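PDB 5WA1: programmed cell death 6-interacting protein from Homo sapiens, which acts in endocytosis, multivesicular body biogenesis, membrane repair and cytokinesis, its Bro1 domain, the part present here, binding CHMP4 proteins of ESCRT-III. Local coordinates for residues 215-220 with 355-360; 219-224 with 232-237; 40-45 with 101-106; 34-39 with 110-115. One frame throughout, in Å; residues are numbered along the deposited sequence.

In the fold
The four contacts fall into two pairs within the Bro1 domain. Contacts 1 and 2 have centres 8 Å apart, share V219 and F220 on helix 202-226, and are joined by the probable hydrogen bonds Q217 NE2 to L237 O and A356 N to K236 O, each 3.1 Å long. Both lie in the region that interacts with CHMP4 proteins and reach the bound peptide. Contacts 3 and 4, centres 12 Å apart, lie on the other side of the chain's centre from contact 2 and meet where F105 packs on I110 and L112; contact 3 is nested inside the loop closed by contact 4. Centres of contacts 1 and 3 are 43 Å apart.

Contact 1: 215-220 with 355-360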
loop_
_atom_site.group_PDB
_atom_site.type_symbol
_atom_site.label_atom_id
_atom_site.label_comp_id
_atom_site.label_asym_id
_atom_site.label_seq_id
_atom_site.Cartn_x
_atom_site.Cartn_y
_atom_site.Cartn_z
ATOM N N GLN A 215 -5.192 0.156 3.928
ATOM C CA GLN A 215 -4.493 -0.545 4.986
ATOM C C GLN A 215 -3.786 0.432 5.906
ATOM O O GLN A 215 -3.710 0.188 7.116
ATOM C CB GLN A 215 -3.548 -1.588 4.381
ATOM C CG GLN A 215 -4.398 -2.692 3.743
ATOM C CD GLN A 215 -3.643 -3.890 3.180
ATOM O OE1 GLN A 215 -4.192 -4.990 3.150
ATOM N NE2 GLN A 215 -2.411 -3.686 2.701
ATOM N N ALA A 216 -3.315 1.562 5.366
ATOM C CA ALA A 216 -2.780 2.614 6.224
ATOM C C ALA A 216 -3.849 3.135 7.181
ATOM O O ALA A 216 -3.592 3.301 8.377
ATOM C CB ALA A 216 -2.216 3.754 5.374
ATOM N N GLN A 217 -5.060 3.399 6.669
ATOM C CA GLN A 217 -6.154 3.852 7.533
ATOM C C GLN A 217 -6.504 2.796 8.578
ATOM O O GLN A 217 -6.779 3.125 9.740
ATOM C CB GLN A 217 -7.380 4.213 6.689
ATOM C CG GLN A 217 -8.625 4.660 7.488
ATOM C CD GLN A 217 -8.488 6.061 8.092
ATOM O OE1 GLN A 217 -7.633 6.845 7.685
ATOM N NE2 GLN A 217 -9.346 6.379 9.070
ATOM N N GLU A 218 -6.474 1.520 8.194
ATOM C CA GLU A 218 -6.738 0.463 9.163
ATOM C C GLU A 218 -5.712 0.463 10.286
ATOM O O GLU A 218 -6.049 0.200 11.448
ATOM C CB GLU A 218 -6.753 -0.898 8.465
ATOM C CG GLU A 218 -7.024 -2.062 9.419
ATOM C CD GLU A 218 -6.969 -3.411 8.716
ATOM O OE1 GLU A 218 -6.728 -3.428 7.496
ATOM O OE2 GLU A 218 -7.167 -4.448 9.379
ATOM N N VAL A 219 -4.443 0.731 9.957
ATOM C CA VAL A 219 -3.410 0.787 10.981
ATOM C C VAL A 219 -3.699 1.915 11.962
ATOM O O VAL A 219 -3.483 1.774 13.170
ATOM C CB VAL A 219 -2.014 0.941 10.334
ATOM C CG1 VAL A 219 -0.973 1.252 11.396
ATOM C CG2 VAL A 219 -1.632 -0.329 9.589
ATOM N N PHE A 220 -4.179 3.059 11.465
ATOM C CA PHE A 220 -4.538 4.137 12.381
ATOM C C PHE A 220 -5.711 3.747 13.272
ATOM O O PHE A 220 -5.768 4.164 14.434
ATOM C CB PHE A 220 -4.862 5.412 11.606
ATOM C CG PHE A 220 -3.649 6.237 11.297
ATOM C CD1 PHE A 220 -3.197 7.185 12.197
ATOM C CD2 PHE A 220 -2.947 6.045 10.122
ATOM C CE1 PHE A 220 -2.072 7.939 11.929
ATOM C CE2 PHE A 220 -1.817 6.801 9.839
ATOM C CZ PHE A 220 -1.378 7.750 10.748
ATOM N N LYS A 355 -16.738 10.322 9.359
ATOM C CA LYS A 355 -15.537 9.740 8.773
ATOM C C LYS A 355 -14.345 10.625 9.095
ATOM O O LYS A 355 -14.432 11.849 8.987
ATOM C CB LYS A 355 -15.674 9.578 7.250
ATOM C CG LYS A 355 -16.545 8.391 6.872
ATOM C CD LYS A 355 -17.085 8.481 5.463
ATOM C CE LYS A 355 -18.143 7.414 5.263
ATOM N NZ LYS A 355 -18.848 7.567 3.963
ATOM N N ALA A 356 -13.234 10.005 9.492
ATOM C CA ALA A 356 -11.988 10.726 9.739
ATOM C C ALA A 356 -10.846 10.024 9.016
ATOM O O ALA A 356 -10.531 8.870 9.325
ATOM C CB ALA A 356 -11.691 10.820 11.236
ATOM N N THR A 357 -10.218 10.719 8.070
ATOM C CA THR A 357 -9.110 10.162 7.305
ATOM C C THR A 357 -7.795 10.687 7.876
ATOM O O THR A 357 -7.592 11.900 7.971
ATOM C CB THR A 357 -9.237 10.498 5.815
ATOM O OG1 THR A 357 -7.990 10.236 5.150
ATOM C CG2 THR A 357 -9.634 11.951 5.606
ATOM N N LEU A 358 -6.925 9.767 8.282
ATOM C CA LEU A 358 -5.613 10.080 8.831
ATOM C C LEU A 358 -4.478 9.804 7.860
ATOM O O LEU A 358 -3.309 9.960 8.231
ATOM C CB LEU A 358 -5.379 9.272 10.115
ATOM C CG LEU A 358 -5.797 9.928 11.435
ATOM C CD1 LEU A 358 -4.800 11.006 11.797
ATOM C CD2 LEU A 358 -7.188 10.517 11.341
ATOM N N VAL A 359 -4.779 9.399 6.630
ATOM C CA VAL A 359 -3.754 8.902 5.720
ATOM C C VAL A 359 -3.781 9.687 4.420
ATOM O O VAL A 359 -4.808 10.252 4.025
ATOM C CB VAL A 359 -3.933 7.393 5.457
ATOM C CG1 VAL A 359 -3.727 6.620 6.749
ATOM C CG2 VAL A 359 -5.319 7.117 4.888
ATOM N N LYS A 360 -2.625 9.718 3.756
ATOM C CA LYS A 360 -2.448 10.384 2.476
ATOM C C LYS A 360 -1.475 9.554 1.652
ATOM O O LYS A 360 -0.541 8.963 2.200
ATOM C CB LYS A 360 -1.918 11.814 2.673
ATOM C CG LYS A 360 -1.705 12.606 1.392
ATOM C CD LYS A 360 -3.024 12.925 0.701
ATOM C CE LYS A 360 -2.798 13.480 -0.701
ATOM N NZ LYS A 360 -4.078 13.712 -1.426
#
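V359, Q217 and F220 carry most of this contact, in which the irregular chain 355-360 crosses helix 202-226 of the Bro1 domain, within the region that interacts with CHMP4 proteins. The carboxamide of Q217 uses both its acceptor and its donor on the loop backbone. Its OE1 accepts from L358 N at 3.1 Å, nearly straight at 170° and on a lone pair in the carbonyl plane. Its NE2 gives a hydrogen bond to A356 O at 2.8 Å, but less well aligned, with A356 O tilted 32° out of the amide plane. CG stands anti to the backbone N (chi1 178°) and the chain then bends at chi2, which brings the amide across to residues 356-358. L237 O on helix 231-252 is a further acceptor for NE2, consistent with this orientation of the amide.

Beside this polar patch, L358 lays CB over one face of the F220 ring, 3.8 Å from the centroid, a CH-pi contact. F220 also meets an aromatic side chain of the bound peptide edge-to-face, and L358 packs on the peptide as well. V359 fills the angle between the helix and the ring: its CG1 lies 3.5 Å from A216 CB and equally close to F220 CD2, while its CG2 comes to 3.6 Å from Q217 OE1.

Contact 2: 219-224 with 232-237; sequences VFFLKA and AIIAKL
The helical segments 219-224 and 232-237 run antiparallel, their N-to-C directions 165° apart and their axes approaching to 9.3 Å. The CA atoms pair F221 with L237 and A224 with I234, the former 5.6 Å apart, as expected when a short connection folds one helix back along its predecessor. No hydrogen bond crosses between the segments; apolar side chains make the interface.

A224 faces the other helix, and its CB receives L237 CD1 at 3.5 Å and I234 CG1 at 3.9 Å, so that two branched side chains of helix 231-252 close on a single methyl. I234 divides its work: CD1 reaches the backbone at A224 O, while CG2, anti to the backbone N, meets F221 CE1 at 3.5 Å. The ring of F221 and the I234 side chain cross at about a right angle, and I234 O lies in the ring plane at the edge, 3.9 Å from F221 CD1. L237 CD1 also approaches F220 O at 3.9 Å. M273 and N276 of helix 262-287 touch F221, which places the ring among three helices.

All five touching residues are buried; F220, one of them, and K223 also contact the bound peptide, K223 through a cation-pi interaction with an aromatic side chain. Together the segments form an antiparallel alpha-hairpin, helix 202-226 returning as helix 231-252, a unit characteristic of the TPR-like helical core of Bro1 domains.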
loop_
_atom_site.group_PDB
_atom_site.type_symbol
_atom_site.label_atom_id
_atom_site.label_comp_id
_atom_site.label_asym_id
_atom_site.label_seq_id
_atom_site.Cartn_x
_atom_site.Cartn_y
_atom_site.Cartn_z
ATOM N N VAL A 219 -4.443 0.731 9.957
ATOM C CA VAL A 219 -3.410 0.787 10.981
ATOM C C VAL A 219 -3.699 1.915 11.962
ATOM O O VAL A 219 -3.483 1.774 13.170
ATOM C CB VAL A 219 -2.014 0.941 10.334
ATOM C CG1 VAL A 219 -0.973 1.252 11.396
ATOM C CG2 VAL A 219 -1.632 -0.329 9.589
ATOM N N PHE A 220 -4.179 3.059 11.465
ATOM C CA PHE A 220 -4.538 4.137 12.381
ATOM C C PHE A 220 -5.711 3.747 13.272
ATOM O O PHE A 220 -5.768 4.164 14.434
ATOM C CB PHE A 220 -4.862 5.412 11.606
ATOM C CG PHE A 220 -3.649 6.237 11.297
ATOM C CD1 PHE A 220 -3.197 7.185 12.197
ATOM C CD2 PHE A 220 -2.947 6.045 10.122
ATOM C CE1 PHE A 220 -2.072 7.939 11.929
ATOM C CE2 PHE A 220 -1.817 6.801 9.839
ATOM C CZ PHE A 220 -1.378 7.750 10.748
ATOM N N PHE A 221 -6.643 2.947 12.750
ATOM C CA PHE A 221 -7.720 2.430 13.588
ATOM C C PHE A 221 -7.161 1.517 14.674
ATOM O O PHE A 221 -7.551 1.613 15.844
ATOM C CB PHE A 221 -8.751 1.706 12.708
ATOM C CG PHE A 221 -9.599 0.712 13.450
ATOM C CD1 PHE A 221 -10.725 1.124 14.148
ATOM C CD2 PHE A 221 -9.268 -0.634 13.455
ATOM C CE1 PHE A 221 -11.502 0.203 14.845
ATOM C CE2 PHE A 221 -10.032 -1.555 14.148
ATOM C CZ PHE A 221 -11.154 -1.133 14.849
ATOM N N LEU A 222 -6.222 0.637 14.310
ATOM C CA LEU A 222 -5.606 -0.243 15.302
ATOM C C LEU A 222 -4.818 0.555 16.333
ATOM O O LEU A 222 -4.819 0.224 17.528
ATOM C CB LEU A 222 -4.709 -1.268 14.607
ATOM C CG LEU A 222 -5.457 -2.274 13.722
ATOM C CD1 LEU A 222 -4.472 -3.135 12.956
ATOM C CD2 LEU A 222 -6.376 -3.143 14.568
ATOM N N LYS A 223 -4.148 1.619 15.889
ATOM C CA LYS A 223 -3.436 2.498 16.812
ATOM C C LYS A 223 -4.400 3.163 17.789
ATOM O O LYS A 223 -4.145 3.222 18.997
ATOM C CB LYS A 223 -2.662 3.547 16.015
ATOM C CG LYS A 223 -2.221 4.769 16.795
ATOM C CD LYS A 223 -1.041 4.455 17.663
ATOM C CE LYS A 223 -0.424 5.719 18.233
ATOM N NZ LYS A 223 0.300 5.386 19.478
ATOM N N ALA A 224 -5.517 3.680 17.275
ATOM C CA ALA A 224 -6.490 4.330 18.148
ATOM C C ALA A 224 -7.067 3.347 19.158
ATOM O O ALA A 224 -7.242 3.684 20.340
ATOM C CB ALA A 224 -7.601 4.960 17.309
ATOM N N ALA A 232 -16.008 7.461 19.965
ATOM C CA ALA A 232 -16.484 8.290 18.856
ATOM C C ALA A 232 -15.433 8.407 17.755
ATOM O O ALA A 232 -15.757 8.360 16.562
ATOM C CB ALA A 232 -16.860 9.681 19.360
ATOM N N ILE A 233 -14.172 8.574 18.141
ATOM C CA ILE A 233 -13.106 8.735 17.160
ATOM C C ILE A 233 -12.801 7.410 16.483
ATOM O O ILE A 233 -12.609 7.345 15.262
ATOM C CB ILE A 233 -11.862 9.325 17.846
ATOM C CG1 ILE A 233 -12.135 10.770 18.263
ATOM C CG2 ILE A 233 -10.631 9.194 16.955
ATOM C CD1 ILE A 233 -12.658 11.629 17.139
ATOM N N ILE A 234 -12.741 6.333 17.266
ATOM C CA ILE A 234 -12.476 5.016 16.697
ATOM C C ILE A 234 -13.531 4.657 15.655
ATOM O O ILE A 234 -13.220 4.062 14.618
ATOM C CB ILE A 234 -12.391 3.972 17.822
ATOM C CG1 ILE A 234 -11.159 4.267 18.699
ATOM C CG2 ILE A 234 -12.310 2.569 17.252
ATOM C CD1 ILE A 234 -11.032 3.354 19.905
ATOM N N ALA A 235 -14.785 5.047 15.895
ATOM C CA ALA A 235 -15.849 4.731 14.946
ATOM C C ALA A 235 -15.654 5.473 13.628
ATOM O O ALA A 235 -15.852 4.898 12.553
ATOM C CB ALA A 235 -17.221 5.053 15.561
ATOM N N LYS A 236 -15.260 6.746 13.690
ATOM C CA LYS A 236 -15.011 7.513 12.473
ATOM C C LYS A 236 -13.778 7.020 11.711
ATOM O O LYS A 236 -13.759 7.079 10.475
ATOM C CB LYS A 236 -14.860 8.995 12.822
ATOM C CG LYS A 236 -16.142 9.626 13.342
ATOM C CD LYS A 236 -15.948 11.094 13.668
ATOM C CE LYS A 236 -17.215 11.692 14.242
ATOM N NZ LYS A 236 -17.027 13.104 14.669
ATOM N N LEU A 237 -12.745 6.547 12.411
ATOM C CA LEU A 237 -11.594 5.963 11.709
ATOM C C LEU A 237 -11.974 4.655 11.025
ATOM O O LEU A 237 -11.586 4.405 9.875
ATOM C CB LEU A 237 -10.450 5.726 12.688
ATOM C CG LEU A 237 -9.826 6.959 13.359
ATOM C CD1 LEU A 237 -8.859 6.537 14.440
ATOM C CD2 LEU A 237 -9.106 7.803 12.336
#

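Contact 3: 40-45 with 101-106; sequences KPLVKF and PKFPFS
Two phenylalanines and a proline of loop 101-106 gather round L42 and F45 of helix 39-49, and P104, the centre of an inverse gamma turn, presents its own ring to an aromatic face. P104 CD lies over the F45 ring, 3.8 Å from the centroid and 28° off the normal, a CH-pi contact displaced toward the rim near CZ. F45 and F103 are inclined at 62°, centroids 5.5 Å apart, and touch through F45 CD2 and F103 CD2 at 3.4 Å. With CG anti to its backbone N (chi1 165°), F45 extends from the helix and reaches both loop residues.

One methyl of L42 touches two rings. Its CD1 stands over a face of F103, 3.8 Å from the centroid, and the same atom meets the edge of F105 near its plane, 3.9 Å from CE2. F376, in the C-terminal part of the chain, makes an edge-to-face pair with F103 and also touches L42, while A64 of helix 56-75 meets L42.

The contact is wholly apolar. The result is a hydrophobic cluster at one end of the Bro1 domain, joining the first helix to the loop between helix 83-97 and strand 114-117.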
loop_
_atom_site.group_PDB
_atom_site.type_symbol
_atom_site.label_atom_id
_atom_site.label_comp_id
_atom_site.label_asym_id
_atom_site.label_seq_id
_atom_site.Cartn_x
_atom_site.Cartn_y
_atom_site.Cartn_z
ATOM N N LYS A 40 28.831 -0.970 -19.523
ATOM C CA LYS A 40 29.376 -0.884 -20.878
ATOM C C LYS A 40 28.726 0.190 -21.749
ATOM O O LYS A 40 29.465 0.996 -22.339
ATOM C CB LYS A 40 29.284 -2.266 -21.538
ATOM C CG LYS A 40 30.267 -2.480 -22.679
ATOM C CD LYS A 40 30.265 -3.930 -23.140
ATOM C CE LYS A 40 31.483 -4.243 -23.997
ATOM N NZ LYS A 40 32.752 -4.095 -23.235
ATOM N N PRO A 41 27.393 0.272 -21.878
ATOM C CA PRO A 41 26.816 1.312 -22.748
ATOM C C PRO A 41 27.012 2.724 -22.224
ATOM O O PRO A 41 26.916 3.675 -23.011
ATOM C CB PRO A 41 25.322 0.947 -22.798
ATOM C CG PRO A 41 25.228 -0.449 -22.271
ATOM C CD PRO A 41 26.339 -0.570 -21.285
ATOM N N LEU A 42 27.286 2.891 -20.930
ATOM C CA LEU A 42 27.375 4.209 -20.313
ATOM C C LEU A 42 28.766 4.820 -20.457
ATOM O O LEU A 42 28.907 5.952 -20.931
ATOM C CB LEU A 42 26.991 4.116 -18.833
ATOM C CG LEU A 42 26.260 5.312 -18.223
ATOM C CD1 LEU A 42 24.928 5.541 -18.923
ATOM C CD2 LEU A 42 26.048 5.108 -16.726
ATOM N N VAL A 43 29.801 4.086 -20.038
ATOM C CA VAL A 43 31.160 4.599 -20.144
ATOM C C VAL A 43 31.569 4.730 -21.607
ATOM O O VAL A 43 32.343 5.628 -21.964
ATOM C CB VAL A 43 32.127 3.697 -19.352
ATOM C CG1 VAL A 43 32.150 2.298 -19.942
ATOM C CG2 VAL A 43 33.531 4.297 -19.327
ATOM N N LYS A 44 31.042 3.863 -22.478
ATOM C CA LYS A 44 31.281 4.018 -23.908
ATOM C C LYS A 44 30.825 5.386 -24.399
ATOM O O LYS A 44 31.440 5.953 -25.312
ATOM C CB LYS A 44 30.582 2.900 -24.684
ATOM C CG LYS A 44 31.027 2.780 -26.133
ATOM C CD LYS A 44 30.461 1.531 -26.786
ATOM C CE LYS A 44 31.023 1.337 -28.184
ATOM N NZ LYS A 44 30.501 0.096 -28.816
ATOM N N PHE A 45 29.765 5.940 -23.807
ATOM C CA PHE A 45 29.424 7.331 -24.084
ATOM C C PHE A 45 30.375 8.287 -23.369
ATOM O O PHE A 45 30.719 9.342 -23.915
ATOM C CB PHE A 45 27.975 7.610 -23.686
ATOM C CG PHE A 45 27.641 9.074 -23.597
ATOM C CD1 PHE A 45 27.351 9.808 -24.737
ATOM C CD2 PHE A 45 27.620 9.719 -22.370
ATOM C CE1 PHE A 45 27.044 11.155 -24.651
ATOM C CE2 PHE A 45 27.316 11.063 -22.278
ATOM C CZ PHE A 45 27.030 11.783 -23.420
ATOM N N PRO A 101 18.527 13.156 -17.323
ATOM C CA PRO A 101 19.015 14.373 -17.990
ATOM C C PRO A 101 20.485 14.311 -18.366
ATOM O O PRO A 101 20.868 14.869 -19.403
ATOM C CB PRO A 101 18.749 15.477 -16.953
ATOM C CG PRO A 101 17.772 14.888 -15.989
ATOM C CD PRO A 101 18.103 13.437 -15.941
ATOM N N LYS A 102 21.320 13.646 -17.563
ATOM C CA LYS A 102 22.765 13.701 -17.779
ATOM C C LYS A 102 23.195 12.940 -19.028
ATOM O O LYS A 102 24.221 13.278 -19.630
ATOM C CB LYS A 102 23.507 13.157 -16.555
ATOM C CG LYS A 102 23.769 14.175 -15.446
ATOM C CD LYS A 102 22.492 14.591 -14.727
ATOM C CE LYS A 102 22.797 15.430 -13.495
ATOM N NZ LYS A 102 23.649 16.608 -13.818
ATOM N N PHE A 103 22.441 11.918 -19.432
ATOM C CA PHE A 103 22.854 11.111 -20.565
ATOM C C PHE A 103 21.811 11.151 -21.674
ATOM O O PHE A 103 20.608 11.133 -21.393
ATOM C CB PHE A 103 23.093 9.655 -20.147
ATOM C CG PHE A 103 24.287 9.469 -19.258
ATOM C CD1 PHE A 103 24.196 9.694 -17.894
ATOM C CD2 PHE A 103 25.503 9.070 -19.789
ATOM C CE1 PHE A 103 25.294 9.524 -17.074
ATOM C CE2 PHE A 103 26.606 8.898 -18.975
ATOM C CZ PHE A 103 26.503 9.124 -17.616
ATOM N N PRO A 104 22.240 11.206 -22.940
ATOM C CA PRO A 104 21.277 11.230 -24.051
ATOM C C PRO A 104 20.481 9.939 -24.174
ATOM O O PRO A 104 20.668 9.173 -25.125
ATOM C CB PRO A 104 22.169 11.456 -25.280
ATOM C CG PRO A 104 23.441 12.038 -24.740
ATOM C CD PRO A 104 23.625 11.395 -23.402
ATOM N N PHE A 105 19.583 9.692 -23.221
ATOM C CA PHE A 105 18.731 8.510 -23.262
ATOM C C PHE A 105 17.430 8.735 -24.015
ATOM O O PHE A 105 16.805 7.758 -24.442
ATOM C CB PHE A 105 18.415 8.029 -21.843
ATOM C CG PHE A 105 19.408 7.044 -21.306
ATOM C CD1 PHE A 105 19.296 5.697 -21.610
ATOM C CD2 PHE A 105 20.453 7.461 -20.504
ATOM C CE1 PHE A 105 20.208 4.787 -21.120
ATOM C CE2 PHE A 105 21.371 6.555 -20.012
ATOM C CZ PHE A 105 21.248 5.215 -20.320
ATOM N N SER A 106 17.003 9.992 -24.180
ATOM C CA SER A 106 15.805 10.273 -24.966
ATOM C C SER A 106 15.955 9.755 -26.391
ATOM O O SER A 106 15.005 9.218 -26.973
ATOM C CB SER A 106 15.512 11.774 -24.966
ATOM O OG SER A 106 15.334 12.259 -23.647
#

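Contact 4: 34-39 with 110-115; sequences SEVDLA and ICLTFT
A short extended segment leading into the first helix of the Bro1 domain runs alongside the start of strand 114-117 and the residues before it. Over residues 34-38 and 112-115 the end-to-end directions are 163° apart, so the chains are nearly antiparallel. A single hydrogen bond crosses between them: S34 N donates to T115 O at 3.2 Å with an N-H...O angle of 158°. T33 OG1 is a second partner of T115 O. S34 OG also lies close to T115, 3.3 Å from its CB.

Beyond this bond the chains separate and apolar groups take over. V36 spreads its branches: CG1, anti to the backbone N (chi1 165°), meets L112 CD2 at 3.6 Å, while CG2 lies 3.5 Å from T113 O. L38 rests CD2 against both methyls of L112, 3.7 Å from CD1, crossing that side chain at about a right angle. The same L38 CD2 reaches the edge of the F114 ring, 3.8 Å from CE1. D37, which precedes the turn leading into the helix, faces away and bonds within its own segment, its OD1 accepting a weak capping bond from A39 N.

Helix 56-75 borders the contact through L67 on L38 and R71 on F114, R71 also bonding S34 O. F114 packs on L137 of helix 137-157, and its backbone pairs with L134 in the antiparallel strand 131-134.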
loop_
_atom_site.group_PDB
_atom_site.type_symbol
_atom_site.label_atom_id
_atom_site.label_comp_id
_atom_site.label_asym_id
_atom_site.label_seq_id
_atom_site.Cartn_x
_atom_site.Cartn_y
_atom_site.Cartn_z
ATOM N N SER A 34 15.781 -9.376 -15.700
ATOM C CA SER A 34 17.008 -10.031 -16.112
ATOM C C SER A 34 18.204 -9.129 -15.834
ATOM O O SER A 34 18.089 -7.899 -15.821
ATOM C CB SER A 34 16.939 -10.385 -17.593
ATOM O OG SER A 34 16.512 -9.259 -18.337
ATOM N N GLU A 35 19.357 -9.751 -15.603
ATOM C CA GLU A 35 20.572 -8.993 -15.333
ATOM C C GLU A 35 21.002 -8.205 -16.567
ATOM O O GLU A 35 21.013 -8.727 -17.685
ATOM C CB GLU A 35 21.697 -9.931 -14.888
ATOM C CG GLU A 35 22.960 -9.210 -14.439
ATOM C CD GLU A 35 24.070 -10.159 -14.013
ATOM O OE1 GLU A 35 23.758 -11.301 -13.615
ATOM O OE2 GLU A 35 25.253 -9.755 -14.078
ATOM N N VAL A 36 21.360 -6.938 -16.357
ATOM C CA VAL A 36 21.770 -6.046 -17.438
ATOM C C VAL A 36 23.109 -5.407 -17.082
ATOM O O VAL A 36 23.320 -4.978 -15.944
ATOM C CB VAL A 36 20.698 -4.967 -17.705
ATOM C CG1 VAL A 36 21.264 -3.838 -18.545
ATOM C CG2 VAL A 36 19.492 -5.588 -18.397
ATOM N N ASP A 37 24.013 -5.341 -18.059
ATOM C CA ASP A 37 25.301 -4.670 -17.883
ATOM C C ASP A 37 25.105 -3.178 -18.135
ATOM O O ASP A 37 25.210 -2.694 -19.264
ATOM C CB ASP A 37 26.358 -5.252 -18.816
ATOM C CG ASP A 37 27.694 -4.537 -18.699
ATOM O OD1 ASP A 37 27.925 -3.872 -17.667
ATOM O OD2 ASP A 37 28.511 -4.636 -19.639
ATOM N N LEU A 38 24.825 -2.436 -17.062
ATOM C CA LEU A 38 24.651 -0.992 -17.189
ATOM C C LEU A 38 25.950 -0.287 -17.549
ATOM O O LEU A 38 25.920 0.783 -18.168
ATOM C CB LEU A 38 24.102 -0.404 -15.890
ATOM C CG LEU A 38 22.615 -0.571 -15.611
ATOM C CD1 LEU A 38 22.208 0.310 -14.427
ATOM C CD2 LEU A 38 21.815 -0.236 -16.855
ATOM N N ALA A 39 27.090 -0.860 -17.164
ATOM C CA ALA A 39 28.357 -0.150 -17.273
ATOM C C ALA A 39 28.733 0.100 -18.730
ATOM O O ALA A 39 28.912 1.249 -19.147
ATOM C CB ALA A 39 29.458 -0.932 -16.554
ATOM N N ILE A 110 22.185 5.284 -26.913
ATOM C CA ILE A 110 22.635 4.393 -25.851
ATOM C C ILE A 110 21.710 3.183 -25.874
ATOM O O ILE A 110 20.525 3.287 -25.536
ATOM C CB ILE A 110 22.634 5.079 -24.477
ATOM C CG1 ILE A 110 23.759 6.114 -24.375
ATOM C CG2 ILE A 110 22.803 4.054 -23.371
ATOM C CD1 ILE A 110 23.389 7.497 -24.858
ATOM N N CYS A 111 22.237 2.036 -26.302
ATOM C CA CYS A 111 21.444 0.814 -26.401
ATOM C C CYS A 111 21.418 0.134 -25.038
ATOM O O CYS A 111 22.422 -0.432 -24.592
ATOM C CB CYS A 111 22.001 -0.111 -27.480
ATOM S SG CYS A 111 23.759 -0.514 -27.343
ATOM N N LEU A 112 20.269 0.203 -24.374
ATOM C CA LEU A 112 20.060 -0.421 -23.075
ATOM C C LEU A 112 18.649 -0.971 -23.066
ATOM O O LEU A 112 17.699 -0.204 -23.220
ATOM C CB LEU A 112 20.240 0.585 -21.935
ATOM C CG LEU A 112 21.522 0.559 -21.105
ATOM C CD1 LEU A 112 21.447 1.618 -20.020
ATOM C CD2 LEU A 112 21.732 -0.814 -20.500
ATOM N N THR A 113 18.503 -2.284 -22.895
ATOM C CA THR A 113 17.193 -2.928 -22.906
ATOM C C THR A 113 16.925 -3.582 -21.558
ATOM O O THR A 113 17.650 -4.490 -21.136
ATOM C CB THR A 113 17.085 -3.961 -24.029
ATOM O OG1 THR A 113 17.096 -3.289 -25.296
ATOM C CG2 THR A 113 15.790 -4.748 -23.894
ATOM N N PHE A 114 15.875 -3.127 -20.892
ATOM C CA PHE A 114 15.460 -3.697 -19.621
ATOM C C PHE A 114 14.300 -4.649 -19.866
ATOM O O PHE A 114 13.330 -4.296 -20.550
ATOM C CB PHE A 114 15.061 -2.602 -18.636
ATOM C CG PHE A 114 16.087 -1.514 -18.502
ATOM C CD1 PHE A 114 17.191 -1.678 -17.680
ATOM C CD2 PHE A 114 15.944 -0.326 -19.200
ATOM C CE1 PHE A 114 18.137 -0.670 -17.557
ATOM C CE2 PHE A 114 16.882 0.684 -19.085
ATOM C CZ PHE A 114 17.979 0.512 -18.263
ATOM N N THR A 115 14.422 -5.862 -19.338
ATOM C CA THR A 115 13.402 -6.890 -19.470
ATOM C C THR A 115 12.828 -7.174 -18.094
ATOM O O THR A 115 13.573 -7.509 -17.169
ATOM C CB THR A 115 13.984 -8.163 -20.082
ATOM O OG1 THR A 115 14.526 -7.859 -21.369
ATOM C CG2 THR A 115 12.904 -9.222 -20.229
#